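3-deoxy-d-manno-octulosonic-acid transferase (Acinetobacter baumannii, PDB 4BFC) probably transfers Kdo from CMP-Kdo to lipid A precursors, its crystallised C-terminal domain being the part that binds CMP-Kdo. Local coordinates at residues 53-58 against 74-79; 47-52 against 120-125; 85-90 against 113-118; 156-161 against 189-194. All coordinates share one frame; numbering follows the deposited sequence. Where two conformers were deposited one is given.

Contact 1 (53-58 against 74-79). With SO4 (sulfate ion), chain B.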
loop_
_atom_site.group_PDB
_atom_site.type_symbol
_atom_site.label_atom_id
_atom_site.label_comp_id
_atom_site.label_asym_id
_atom_site.label_seq_id
_atom_site.Cartn_x
_atom_site.Cartn_y
_atom_site.Cartn_z
ATOM N N PRO A 53 8.760 -9.192 -9.618
ATOM C CA PRO A 53 9.688 -9.175 -10.785
ATOM C C PRO A 53 8.901 -9.314 -12.103
ATOM O O PRO A 53 9.454 -9.716 -13.146
ATOM C CB PRO A 53 10.509 -10.450 -10.534
ATOM C CG PRO A 53 9.492 -11.388 -10.049
ATOM C CD PRO A 53 8.569 -10.579 -9.135
ATOM N N GLU A 54 7.641 -8.937 -12.082
ATOM C CA GLU A 54 6.729 -9.141 -13.258
ATOM C C GLU A 54 7.221 -8.376 -14.514
ATOM O O GLU A 54 7.109 -8.922 -15.615
ATOM C CB GLU A 54 5.311 -8.740 -12.952
ATOM C CG GLU A 54 4.646 -9.564 -11.867
ATOM C CD GLU A 54 3.218 -9.115 -11.576
ATOM O OE1 GLU A 54 2.962 -7.861 -11.492
ATOM O OE2 GLU A 54 2.324 -9.978 -11.486
ATOM N N GLU A 55 7.653 -7.105 -14.384
ATOM C CA GLU A 55 8.157 -6.345 -15.531
ATOM C C GLU A 55 9.385 -7.045 -16.137
ATOM O O GLU A 55 9.366 -7.274 -17.375
ATOM C CB GLU A 55 8.487 -4.894 -15.252
ATOM C CG GLU A 55 7.353 -4.035 -14.627
ATOM C CD GLU A 55 7.452 -4.020 -13.121
ATOM O OE1 GLU A 55 8.409 -4.568 -12.503
ATOM O OE2 GLU A 55 6.555 -3.420 -12.510
ATOM N N GLN A 56 10.385 -7.356 -15.304
ATOM C CA GLN A 56 11.573 -8.080 -15.756
ATOM C C GLN A 56 11.141 -9.375 -16.491
ATOM O O GLN A 56 11.594 -9.613 -17.657
ATOM C CB GLN A 56 12.474 -8.372 -14.568
ATOM C CG GLN A 56 13.729 -9.144 -14.939
ATOM C CD GLN A 56 14.663 -8.269 -15.729
ATOM O OE1 GLN A 56 14.966 -7.159 -15.313
ATOM N NE2 GLN A 56 15.118 -8.758 -16.892
ATOM N N GLN A 57 10.312 -10.200 -15.832
ATOM C CA GLN A 57 9.997 -11.549 -16.354
ATOM C C GLN A 57 9.208 -11.518 -17.636
ATOM O O GLN A 57 9.532 -12.264 -18.603
ATOM C CB GLN A 57 9.307 -12.459 -15.332
ATOM C CG GLN A 57 10.144 -12.759 -14.064
ATOM C CD GLN A 57 9.431 -13.663 -13.081
ATOM O OE1 GLN A 57 10.081 -14.279 -12.229
ATOM N NE2 GLN A 57 8.130 -13.714 -13.130
ATOM N N ILE A 58 8.167 -10.696 -17.700
ATOM C CA ILE A 58 7.344 -10.597 -18.913
ATOM C C ILE A 58 8.112 -9.897 -20.053
ATOM O O ILE A 58 8.074 -10.382 -21.200
ATOM C CB ILE A 58 5.979 -9.892 -18.643
ATOM C CG1 ILE A 58 5.141 -10.774 -17.700
ATOM C CG2 ILE A 58 5.253 -9.652 -19.936
ATOM C CD1 ILE A 58 3.997 -10.046 -17.064
ATOM N N CYS A 74 4.721 -2.828 -26.242
ATOM C CA CYS A 74 4.194 -3.143 -24.861
ATOM C C CYS A 74 4.087 -1.874 -24.047
ATOM O O CYS A 74 5.072 -1.224 -23.802
ATOM C CB CYS A 74 5.098 -4.113 -24.201
ATOM S SG CYS A 74 4.566 -4.571 -22.565
ATOM N N ILE A 75 2.882 -1.606 -23.569
ATOM C CA ILE A 75 2.662 -0.528 -22.574
ATOM C C ILE A 75 2.903 -1.118 -21.172
ATOM O O ILE A 75 2.311 -2.184 -20.852
ATOM C CB ILE A 75 1.246 0.073 -22.712
ATOM C CG1 ILE A 75 1.057 0.715 -24.109
ATOM C CG2 ILE A 75 1.014 1.091 -21.527
ATOM C CD1 ILE A 75 -0.298 1.380 -24.337
ATOM N N VAL A 76 3.698 -0.453 -20.321
ATOM C CA VAL A 76 3.995 -0.954 -18.939
ATOM C C VAL A 76 3.483 0.084 -17.922
ATOM O O VAL A 76 3.844 1.247 -18.033
ATOM C CB VAL A 76 5.521 -1.185 -18.755
ATOM C CG1 VAL A 76 5.763 -1.694 -17.357
ATOM C CG2 VAL A 76 5.980 -2.255 -19.771
ATOM N N VAL A 77 2.610 -0.354 -17.006
ATOM C CA VAL A 77 1.991 0.565 -16.035
ATOM C C VAL A 77 2.307 0.022 -14.630
ATOM O O VAL A 77 1.536 -0.773 -14.064
ATOM C CB VAL A 77 0.469 0.714 -16.257
ATOM C CG1 VAL A 77 -0.051 1.922 -15.445
ATOM C CG2 VAL A 77 0.087 0.732 -17.750
ATOM N N PRO A 78 3.443 0.358 -14.054
ATOM C CA PRO A 78 3.787 -0.225 -12.730
ATOM C C PRO A 78 2.785 0.270 -11.646
ATOM O O PRO A 78 2.181 1.411 -11.750
ATOM C CB PRO A 78 5.184 0.378 -12.428
ATOM C CG PRO A 78 5.694 0.580 -13.843
ATOM C CD PRO A 78 4.547 1.225 -14.538
ATOM N N ARG A 79 2.454 -0.599 -10.690
ATOM C CA ARG A 79 1.451 -0.260 -9.664
ATOM C C ARG A 79 1.886 0.905 -8.790
ATOM O O ARG A 79 1.084 1.761 -8.411
ATOM C CB ARG A 79 1.264 -1.528 -8.796
ATOM C CG ARG A 79 0.293 -1.311 -7.618
ATOM C CD ARG A 79 -1.098 -0.949 -8.115
ATOM N NE ARG A 79 -2.060 -0.860 -7.001
ATOM C CZ ARG A 79 -3.281 -0.419 -7.090
ATOM N NH1 ARG A 79 -3.748 0.019 -8.261
ATOM N NH2 ARG A 79 -4.071 -0.506 -5.980
HETATM S S SO4 B . -0.644 -2.597 -3.439
HETATM O O1 SO4 B . -1.666 -2.636 -2.332
HETATM O O2 SO4 B . -0.721 -3.891 -4.169
HETATM O O3 SO4 B . 0.775 -2.461 -2.990
HETATM O O4 SO4 B . -1.114 -1.564 -4.337
#

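Contact 2 (47-52 against 120-125)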
loop_
_atom_site.group_PDB
_atom_site.type_symbol
_atom_site.label_atom_id
_atom_site.label_comp_id
_atom_site.label_asym_id
_atom_site.label_seq_id
_atom_site.Cartn_x
_atom_site.Cartn_y
_atom_site.Cartn_z
ATOM N N ILE A 47 0.991 -4.487 -19.788
ATOM C CA ILE A 47 1.122 -5.088 -18.494
ATOM C C ILE A 47 0.773 -3.981 -17.469
ATOM O O ILE A 47 1.400 -2.922 -17.445
ATOM C CB ILE A 47 2.469 -5.735 -18.144
ATOM C CG1 ILE A 47 3.621 -4.707 -18.209
ATOM C CG2 ILE A 47 2.771 -6.881 -19.124
ATOM C CD1 ILE A 47 5.026 -5.273 -18.004
ATOM N N ALA A 48 -0.259 -4.259 -16.713
ATOM C CA ALA A 48 -0.932 -3.205 -15.909
ATOM C C ALA A 48 -0.864 -3.523 -14.455
ATOM O O ALA A 48 -1.027 -4.674 -14.040
ATOM C CB ALA A 48 -2.386 -3.075 -16.351
ATOM N N SER A 49 -0.641 -2.470 -13.653
ATOM C CA SER A 49 -0.536 -2.655 -12.185
ATOM C C SER A 49 0.508 -3.696 -11.761
ATOM O O SER A 49 0.260 -4.549 -10.899
ATOM C CB SER A 49 -1.898 -2.953 -11.583
ATOM O OG SER A 49 -2.761 -1.868 -11.836
ATOM N N THR A 50 1.676 -3.612 -12.364
ATOM C CA THR A 50 2.725 -4.593 -12.171
ATOM C C THR A 50 3.517 -4.311 -10.905
ATOM O O THR A 50 3.635 -3.167 -10.424
ATOM C CB THR A 50 3.707 -4.646 -13.366
ATOM O OG1 THR A 50 4.151 -3.327 -13.680
ATOM C CG2 THR A 50 2.986 -5.258 -14.605
ATOM N N HIS A 51 4.061 -5.402 -10.367
ATOM C CA HIS A 51 5.033 -5.455 -9.257
ATOM C C HIS A 51 6.277 -6.194 -9.675
ATOM O O HIS A 51 6.189 -7.045 -10.588
ATOM C CB HIS A 51 4.449 -6.251 -8.086
ATOM C CG HIS A 51 3.183 -5.687 -7.467
ATOM N ND1 HIS A 51 3.061 -5.499 -6.132
ATOM C CD2 HIS A 51 1.978 -5.277 -8.037
ATOM C CE1 HIS A 51 1.793 -5.051 -5.878
ATOM N NE2 HIS A 51 1.157 -4.907 -7.027
ATOM N N ALA A 52 7.409 -5.976 -8.971
ATOM C CA ALA A 52 8.639 -6.760 -9.205
ATOM C C ALA A 52 8.301 -8.213 -8.837
ATOM O O ALA A 52 7.635 -8.464 -7.825
ATOM C CB ALA A 52 9.767 -6.270 -8.343
ATOM N N GLY A 120 -3.110 8.025 -12.570
ATOM C CA GLY A 120 -4.525 8.194 -12.841
ATOM C C GLY A 120 -4.984 7.891 -14.259
ATOM O O GLY A 120 -6.099 8.237 -14.636
ATOM N N GLU A 121 -4.115 7.266 -15.056
ATOM C CA GLU A 121 -4.414 7.101 -16.467
ATOM C C GLU A 121 -4.533 5.646 -16.934
ATOM O O GLU A 121 -4.675 5.376 -18.133
ATOM C CB GLU A 121 -3.342 7.814 -17.298
ATOM C CG GLU A 121 -3.078 9.260 -17.006
ATOM C CD GLU A 121 -2.274 9.901 -18.133
ATOM O OE1 GLU A 121 -1.065 9.663 -18.220
ATOM O OE2 GLU A 121 -2.883 10.622 -18.968
ATOM N N LEU A 122 -4.583 4.709 -15.978
ATOM C CA LEU A 122 -4.787 3.294 -16.323
ATOM C C LEU A 122 -5.905 3.018 -17.360
ATOM O O LEU A 122 -5.715 2.175 -18.294
ATOM C CB LEU A 122 -4.957 2.472 -15.023
ATOM C CG LEU A 122 -4.788 0.974 -15.202
ATOM C CD1 LEU A 122 -3.479 0.548 -15.879
ATOM C CD2 LEU A 122 -5.087 0.265 -13.890
ATOM N N TRP A 123 -7.081 3.689 -17.258
ATOM C CA TRP A 123 -8.177 3.540 -18.206
ATOM C C TRP A 123 -7.772 3.908 -19.620
ATOM O O TRP A 123 -8.160 3.253 -20.550
ATOM C CB TRP A 123 -9.410 4.349 -17.794
ATOM C CG TRP A 123 -10.228 3.576 -16.798
ATOM C CD1 TRP A 123 -9.819 3.139 -15.541
ATOM C CD2 TRP A 123 -11.597 3.034 -16.971
ATOM N NE1 TRP A 123 -10.822 2.428 -14.921
ATOM C CE2 TRP A 123 -11.914 2.326 -15.721
ATOM C CE3 TRP A 123 -12.559 3.080 -17.983
ATOM C CZ2 TRP A 123 -13.146 1.693 -15.519
ATOM C CZ3 TRP A 123 -13.795 2.431 -17.766
ATOM C CH2 TRP A 123 -14.074 1.758 -16.559
ATOM N N LEU A 124 -6.979 4.968 -19.765
ATOM C CA LEU A 124 -6.524 5.336 -21.096
ATOM C C LEU A 124 -5.751 4.161 -21.753
ATOM O O LEU A 124 -6.008 3.863 -22.925
ATOM C CB LEU A 124 -5.626 6.592 -21.032
ATOM C CG LEU A 124 -4.851 7.171 -22.227
ATOM C CD1 LEU A 124 -5.856 7.397 -23.325
ATOM C CD2 LEU A 124 -4.100 8.475 -21.829
ATOM N N TRP A 125 -4.796 3.588 -21.007
ATOM C CA TRP A 125 -3.929 2.503 -21.545
ATOM C C TRP A 125 -4.760 1.287 -21.854
ATOM O O TRP A 125 -4.633 0.730 -22.923
ATOM C CB TRP A 125 -2.775 2.183 -20.627
ATOM C CG TRP A 125 -2.083 3.473 -20.203
ATOM C CD1 TRP A 125 -1.903 3.927 -18.922
ATOM C CD2 TRP A 125 -1.642 4.563 -21.076
ATOM N NE1 TRP A 125 -1.350 5.188 -18.915
ATOM C CE2 TRP A 125 -1.167 5.628 -20.182
ATOM C CE3 TRP A 125 -1.612 4.765 -22.448
ATOM C CZ2 TRP A 125 -0.676 6.808 -20.664
ATOM C CZ3 TRP A 125 -1.151 6.005 -22.933
ATOM C CH2 TRP A 125 -0.641 6.970 -22.054
#

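Contact 3 (85-90 against 113-118)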
loop_
_atom_site.group_PDB
_atom_site.type_symbol
_atom_site.label_atom_id
_atom_site.label_comp_id
_atom_site.label_asym_id
_atom_site.label_seq_id
_atom_site.Cartn_x
_atom_site.Cartn_y
_atom_site.Cartn_z
ATOM N N ASP A 85 11.094 4.948 -12.143
ATOM C CA ASP A 85 12.472 4.978 -12.629
ATOM C C ASP A 85 13.130 3.594 -12.595
ATOM O O ASP A 85 13.927 3.283 -13.497
ATOM C CB ASP A 85 13.300 6.013 -11.807
ATOM C CG ASP A 85 12.955 7.415 -12.175
ATOM O OD1 ASP A 85 12.266 7.652 -13.213
ATOM O OD2 ASP A 85 13.388 8.307 -11.429
ATOM N N GLU A 86 12.787 2.772 -11.613
ATOM C CA GLU A 86 13.262 1.365 -11.523
ATOM C C GLU A 86 12.885 0.570 -12.760
ATOM O O GLU A 86 13.720 -0.134 -13.335
ATOM C CB GLU A 86 12.761 0.654 -10.249
ATOM C CG GLU A 86 12.896 -0.874 -10.232
ATOM C CD GLU A 86 14.337 -1.356 -10.103
ATOM O OE1 GLU A 86 15.273 -0.505 -9.908
ATOM O OE2 GLU A 86 14.562 -2.595 -10.238
ATOM N N VAL A 87 11.628 0.678 -13.153
ATOM C CA VAL A 87 11.144 -0.042 -14.324
ATOM C C VAL A 87 11.781 0.517 -15.613
ATOM O O VAL A 87 12.132 -0.288 -16.468
ATOM C CB VAL A 87 9.630 -0.035 -14.323
ATOM C CG1 VAL A 87 9.084 -0.704 -15.600
ATOM C CG2 VAL A 87 9.087 -0.765 -13.091
ATOM N N PHE A 88 11.977 1.861 -15.727
ATOM C CA PHE A 88 12.725 2.391 -16.845
ATOM C C PHE A 88 14.087 1.670 -16.930
ATOM O O PHE A 88 14.456 1.189 -18.039
ATOM C CB PHE A 88 12.859 3.918 -16.771
ATOM C CG PHE A 88 13.496 4.482 -18.022
ATOM C CD1 PHE A 88 12.792 4.453 -19.227
ATOM C CD2 PHE A 88 14.795 5.006 -17.979
ATOM C CE1 PHE A 88 13.349 4.971 -20.389
ATOM C CE2 PHE A 88 15.370 5.513 -19.135
ATOM C CZ PHE A 88 14.651 5.482 -20.347
ATOM N N GLU A 89 14.799 1.545 -15.812
ATOM C CA GLU A 89 16.088 0.823 -15.818
ATOM C C GLU A 89 16.016 -0.640 -16.268
ATOM O O GLU A 89 16.920 -1.127 -16.951
ATOM C CB GLU A 89 16.820 0.922 -14.509
ATOM C CG GLU A 89 17.227 2.315 -14.145
ATOM C CD GLU A 89 18.107 2.929 -15.202
ATOM O OE1 GLU A 89 19.137 2.318 -15.566
ATOM O OE2 GLU A 89 17.736 4.016 -15.687
ATOM N N ILE A 90 14.957 -1.339 -15.877
ATOM C CA ILE A 90 14.684 -2.721 -16.323
ATOM C C ILE A 90 14.591 -2.753 -17.839
ATOM O O ILE A 90 15.203 -3.617 -18.490
ATOM C CB ILE A 90 13.407 -3.275 -15.658
ATOM C CG1 ILE A 90 13.628 -3.457 -14.151
ATOM C CG2 ILE A 90 12.932 -4.563 -16.334
ATOM C CD1 ILE A 90 12.337 -3.767 -13.351
ATOM N N VAL A 113 8.748 -0.358 -26.019
ATOM C CA VAL A 113 8.028 -0.347 -24.708
ATOM C C VAL A 113 7.626 1.110 -24.466
ATOM O O VAL A 113 8.448 2.017 -24.615
ATOM C CB VAL A 113 8.929 -0.821 -23.552
ATOM C CG1 VAL A 113 8.206 -0.709 -22.165
ATOM C CG2 VAL A 113 9.403 -2.261 -23.790
ATOM N N TYR A 114 6.377 1.327 -24.109
ATOM C CA TYR A 114 5.968 2.610 -23.658
ATOM C C TYR A 114 5.768 2.525 -22.159
ATOM O O TYR A 114 4.850 1.826 -21.702
ATOM C CB TYR A 114 4.664 2.967 -24.355
ATOM C CG TYR A 114 4.281 4.397 -24.121
ATOM C CD1 TYR A 114 5.048 5.449 -24.641
ATOM C CD2 TYR A 114 3.158 4.712 -23.325
ATOM C CE1 TYR A 114 4.674 6.794 -24.416
ATOM C CE2 TYR A 114 2.746 6.028 -23.118
ATOM C CZ TYR A 114 3.559 7.075 -23.637
ATOM O OH TYR A 114 3.134 8.373 -23.412
ATOM N N LEU A 115 6.645 3.204 -21.419
ATOM C CA LEU A 115 6.460 3.260 -19.955
ATOM C C LEU A 115 5.442 4.345 -19.612
ATOM O O LEU A 115 5.686 5.583 -19.801
ATOM C CB LEU A 115 7.767 3.492 -19.281
ATOM C CG LEU A 115 7.763 3.628 -17.772
ATOM C CD1 LEU A 115 7.174 2.369 -17.069
ATOM C CD2 LEU A 115 9.212 3.840 -17.308
ATOM N N ALA A 116 4.274 3.908 -19.158
ATOM C CA ALA A 116 3.199 4.803 -18.792
ATOM C C ALA A 116 3.328 5.260 -17.325
ATOM O O ALA A 116 2.548 4.885 -16.407
ATOM C CB ALA A 116 1.801 4.197 -19.143
ATOM N N ASP A 117 4.354 6.039 -17.103
ATOM C CA ASP A 117 4.803 6.473 -15.768
ATOM C C ASP A 117 4.108 7.779 -15.385
ATOM O O ASP A 117 4.801 8.838 -15.211
ATOM C CB ASP A 117 6.328 6.523 -15.649
ATOM C CG ASP A 117 7.022 7.442 -16.678
ATOM O OD1 ASP A 117 6.392 7.803 -17.699
ATOM O OD2 ASP A 117 8.151 7.836 -16.346
ATOM N N SER A 118 2.805 7.669 -15.161
ATOM C CA SER A 118 1.968 8.793 -14.753
ATOM C C SER A 118 0.888 8.320 -13.787
ATOM O O SER A 118 0.681 7.144 -13.609
ATOM C CB SER A 118 1.330 9.368 -15.998
ATOM O OG SER A 118 0.324 8.489 -16.535
#

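Contact 4 (156-161 against 189-194)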
loop_
_atom_site.group_PDB
_atom_site.type_symbol
_atom_site.label_atom_id
_atom_site.label_comp_id
_atom_site.label_asym_id
_atom_site.label_seq_id
_atom_site.Cartn_x
_atom_site.Cartn_y
_atom_site.Cartn_z
ATOM N N PRO A 156 -9.242 -8.444 -23.932
ATOM C CA PRO A 156 -8.871 -9.780 -23.432
ATOM C C PRO A 156 -7.821 -9.725 -22.308
ATOM O O PRO A 156 -6.820 -9.013 -22.427
ATOM C CB PRO A 156 -8.333 -10.494 -24.655
ATOM C CG PRO A 156 -8.827 -9.713 -25.821
ATOM C CD PRO A 156 -9.011 -8.310 -25.383
ATOM N N THR A 157 -8.089 -10.416 -21.187
ATOM C CA THR A 157 -7.322 -10.207 -19.923
ATOM C C THR A 157 -6.661 -11.486 -19.405
ATOM O O THR A 157 -7.300 -12.552 -19.321
ATOM C CB THR A 157 -8.223 -9.589 -18.831
ATOM O OG1 THR A 157 -8.723 -8.338 -19.329
ATOM C CG2 THR A 157 -7.440 -9.324 -17.456
ATOM N N VAL A 158 -5.379 -11.400 -19.117
ATOM C CA VAL A 158 -4.628 -12.489 -18.494
ATOM C C VAL A 158 -4.248 -12.114 -17.075
ATOM O O VAL A 158 -3.884 -10.959 -16.833
ATOM C CB VAL A 158 -3.344 -12.794 -19.311
ATOM C CG1 VAL A 158 -2.548 -13.965 -18.740
ATOM C CG2 VAL A 158 -3.631 -12.945 -20.832
ATOM N N VAL A 159 -4.373 -13.044 -16.133
ATOM C CA VAL A 159 -3.796 -12.904 -14.799
ATOM C C VAL A 159 -2.916 -14.085 -14.462
ATOM O O VAL A 159 -3.070 -15.163 -15.058
ATOM C CB VAL A 159 -4.876 -12.657 -13.678
ATOM C CG1 VAL A 159 -5.636 -11.366 -13.959
ATOM C CG2 VAL A 159 -5.812 -13.855 -13.543
ATOM N N GLY A 160 -1.952 -13.891 -13.557
ATOM C CA GLY A 160 -1.187 -14.946 -12.956
ATOM C C GLY A 160 -2.036 -15.717 -11.952
ATOM O O GLY A 160 -3.181 -15.365 -11.708
ATOM N N PRO A 161 -1.420 -16.738 -11.311
ATOM C CA PRO A 161 -2.203 -17.663 -10.465
ATOM C C PRO A 161 -2.488 -17.094 -9.083
ATOM O O PRO A 161 -3.447 -17.551 -8.408
ATOM C CB PRO A 161 -1.291 -18.897 -10.356
ATOM C CG PRO A 161 -0.012 -18.566 -10.998
ATOM C CD PRO A 161 -0.035 -17.155 -11.513
ATOM N N VAL A 189 3.006 -14.442 -22.384
ATOM C CA VAL A 189 3.399 -14.100 -23.766
ATOM C C VAL A 189 2.776 -15.105 -24.755
ATOM O O VAL A 189 2.233 -14.666 -25.755
ATOM C CB VAL A 189 4.906 -14.054 -23.930
ATOM C CG1 VAL A 189 5.291 -13.838 -25.403
ATOM C CG2 VAL A 189 5.496 -12.877 -23.121
ATOM N N ASP A 190 2.745 -16.419 -24.463
ATOM C CA ASP A 190 2.075 -17.451 -25.365
ATOM C C ASP A 190 0.650 -17.095 -25.596
ATOM O O ASP A 190 0.108 -17.129 -26.705
ATOM C CB ASP A 190 1.970 -18.863 -24.728
ATOM C CG ASP A 190 1.340 -19.899 -25.682
ATOM O OD1 ASP A 190 2.103 -20.337 -26.563
ATOM O OD2 ASP A 190 0.117 -20.258 -25.582
ATOM N N ILE A 191 -0.003 -16.823 -24.480
ATOM C CA ILE A 191 -1.404 -16.555 -24.532
ATOM C C ILE A 191 -1.646 -15.266 -25.362
ATOM O O ILE A 191 -2.600 -15.225 -26.196
ATOM C CB ILE A 191 -2.047 -16.444 -23.098
ATOM C CG1 ILE A 191 -2.072 -17.813 -22.366
ATOM C CG2 ILE A 191 -3.411 -15.845 -23.170
ATOM C CD1 ILE A 191 -2.262 -17.710 -20.850
ATOM N N TRP A 192 -0.859 -14.222 -25.124
ATOM C CA TRP A 192 -1.026 -12.987 -25.865
ATOM C C TRP A 192 -0.838 -13.255 -27.365
ATOM O O TRP A 192 -1.647 -12.815 -28.150
ATOM C CB TRP A 192 0.017 -11.977 -25.458
ATOM C CG TRP A 192 -0.355 -11.202 -24.220
ATOM C CD1 TRP A 192 -1.539 -11.181 -23.490
ATOM C CD2 TRP A 192 0.516 -10.228 -23.615
ATOM N NE1 TRP A 192 -1.434 -10.249 -22.419
ATOM C CE2 TRP A 192 -0.189 -9.676 -22.456
ATOM C CE3 TRP A 192 1.807 -9.774 -23.911
ATOM C CZ2 TRP A 192 0.362 -8.657 -21.707
ATOM C CZ3 TRP A 192 2.371 -8.793 -23.095
ATOM C CH2 TRP A 192 1.663 -8.256 -22.023
ATOM N N LEU A 193 0.231 -13.958 -27.722
ATOM C CA LEU A 193 0.492 -14.127 -29.159
ATOM C C LEU A 193 -0.611 -14.922 -29.836
ATOM O O LEU A 193 -0.969 -14.637 -31.008
ATOM C CB LEU A 193 1.877 -14.694 -29.375
ATOM C CG LEU A 193 3.012 -13.832 -28.900
ATOM C CD1 LEU A 193 4.285 -14.646 -28.952
ATOM C CD2 LEU A 193 3.077 -12.569 -29.774
ATOM N N ALA A 194 -1.113 -15.909 -29.105
ATOM C CA ALA A 194 -2.260 -16.677 -29.593
ATOM C C ALA A 194 -3.488 -15.804 -29.757
ATOM O O ALA A 194 -4.093 -15.795 -30.797
ATOM C CB ALA A 194 -2.531 -17.843 -28.675
#

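Contact 1 (53-58 against 74-79)
Glu55 touches Val76 and Pro78 inside the beta-alpha-beta unit of strand 43-50, helix 54-68 and strand 72-78, a worked example of how a Rossmann-like domain lays a crossover helix on its parallel sheet. The helix opens just after Pro53, which follows a cis peptide bond and holds the N-cap position; Gln57 N and Ile58 N bond back to Pro53 O and Glu54 O in its first turn. Glu54 takes no part in the contact and spends its carboxylate on backbone amides: OE1 takes those of His51 and Gly136, OE2 those of Ser137 and Leu138. Glu55 comes next and carries the contact. Glu55 CG lies beside the backbone N (chi1 -55°), which brings it within 3.9 Å of Val76 CG1, and the chain then bends at chi2 (93°) to run across Pro78 at about a right angle. Glu55 OE2 passes 4.0 Å from Pro78 CB. The buried carboxylate is not left to carbon neighbours, since OE2 is hydrogen-bonded to Thr50 OG1 and OE1 forms a salt bridge with Arg83, an arrangement that would be expected to stabilise its negative charge. Past the strand end, Arg79 extends away from the helix to a sulfate, probably from the crystallisation liquor and also held by His80 NE2. Arg79 NE donates to sulfate O4 over 2.9 Å, nearly straight at 174°, with O4 at the guanidinium edge and in its plane.

Contact 2 (47-52 against 120-125)
Leu122 sends its CG opposite the backbone N (chi1 -164°) and turns at chi2 (54°), so that its two methyls spread over Ala48 and Ser49. This forked reach illustrates how one branched residue at the start of a helix can cover two consecutive residues of a neighbouring segment. Leu122 CD1 meets Ala48 CB at 3.8 Å, an apolar touch. Leu122 CD2 comes to 3.8 Å from Ser49 OG, a carbon-oxygen packing contact with no hydrogen bond across the segments. At Ser49 the chain turns a corner, its backbone angles being positive (phi 54°); there the methyl of Ala48 and the hydroxyl of Ser49 lie against different arms of the leucine. Beyond the corner, His51 turns the edge of its ring to Ser49 O and, through NE2, is hydrogen-bonded to His145. The helix starts after Glu121, the N-cap residue, whose carboxylate is bound by Arg101 and Ser118. Leu122 also packs on Val77 of strand 72-78 and on Glu149 of helix 148-152, while Leu124, two residues on and roughly across the helix, packs on helix 24-36. In this helix-on-sheet packing of a Rossmann-like domain, helix 122-128 lies over strands 43-50 and 72-78 beside helices 148-152 and 24-36.

Contact 3 (85-90 against 113-118)
Segment 85-90, on helix 84-93, and segment 113-118 come closest at Phe88 and Leu115, whose CA atoms are 7.0 Å apart, with the strand 113-115 giving way to two successive inverse gamma turns centred on Ala116 and Asp117. Leu115 is the strand's whole contribution to the touching surface. With CG opposite its backbone N (chi1 178°), it extends toward the helix and divides its methyls between two consecutive residues. Leu115 CD1 meets Val87 CG1 at 3.9 Å as the side chains pass at a slant. Leu115 CD2 rests 3.7 Å from Phe88 CB and equally near Phe88 N, close to the helix backbone itself. The same methyl, Leu115 CD2, lies at the edge of the Phe88 ring, near its plane and 4.1 Å from Phe88 CD1, so the ring is met from the side and not over a face. Arg100 of the adjoining strand makes a cation-pi contact with this ring. Arg100 also serves the acidic groups at this end of the contact: it forms salt bridges with Asp85 OD1 and Asp117 OD2, which lie 5.2 Å apart, and probably offsets their like charges. On the outer side of the helix, Glu86 accepts hydrogen bonds from the backbone N atoms of Thr168 and Ile169 of a neighbouring subunit. Aliphatic packing of a helix against a strand of the parallel sheet is in keeping with the layered alpha/beta architecture of Rossmann-like domains.

Contact 4 (156-161 against 189-194)
Val158 reaches across to Ile191 and Trp192, and its path shows how a single methyl can serve two neighbours on a helix. From CA the bond to CB points toward helix 185-197, and at CB the side chain forks. CG1 is set opposite the backbone N (chi1 -177°) and stays a little further off, its nearest neighbour on the helix being Ile191 CD1. CG2, opposite the carbonyl carbon, carries the contact. Val158 CG2 meets Ile191 CG2 at 3.7 Å, methyl against methyl. Val158 CG2 also lies 3.8 Å from Trp192 CD1 and as near to Trp192 NE1, approaching the indole obliquely. The first torsion of Trp192 (chi1 -84°) lays CG beside the backbone N and carries the end of the side chain closer to the strand. Its NE1 is hydrogen-bonded to Cys132 O of strand 131-134, which helps to fix the ring's rotation, and Trp192 also packs on Val131 and Phe133. Ile191 continues onto Leu180 of the edge strand 180-181. Between the two segments the chemistry is wholly apolar; burial of methyls and part of the indole probably provides most of the cohesion, while the bond to Cys132 O probably adds direction.

In the fold
All four contacts are largely buried and set helices against one parallel sheet, yet their chemistry follows their place. Contacts 1 and 2 meet at strand 43-50: the carboxylate of contact 1 is bonded to a threonine of segment 47-52, and Arg79 N to Thr50 O joins the neighbouring strand to the same residue. Contacts 1 and 3 share the pairing of strands 72-78 and 113-115. Contact 3 lies further from the chain centre and its helix also reaches a neighbouring subunit, whereas no other chain touches contact 4, about 21 Å away between centres. Among the touching residues only contact 1 has a carboxylate; contacts 3 and 4 rest on methyls and aromatic carbons, and contact 2 adds one hydroxyl.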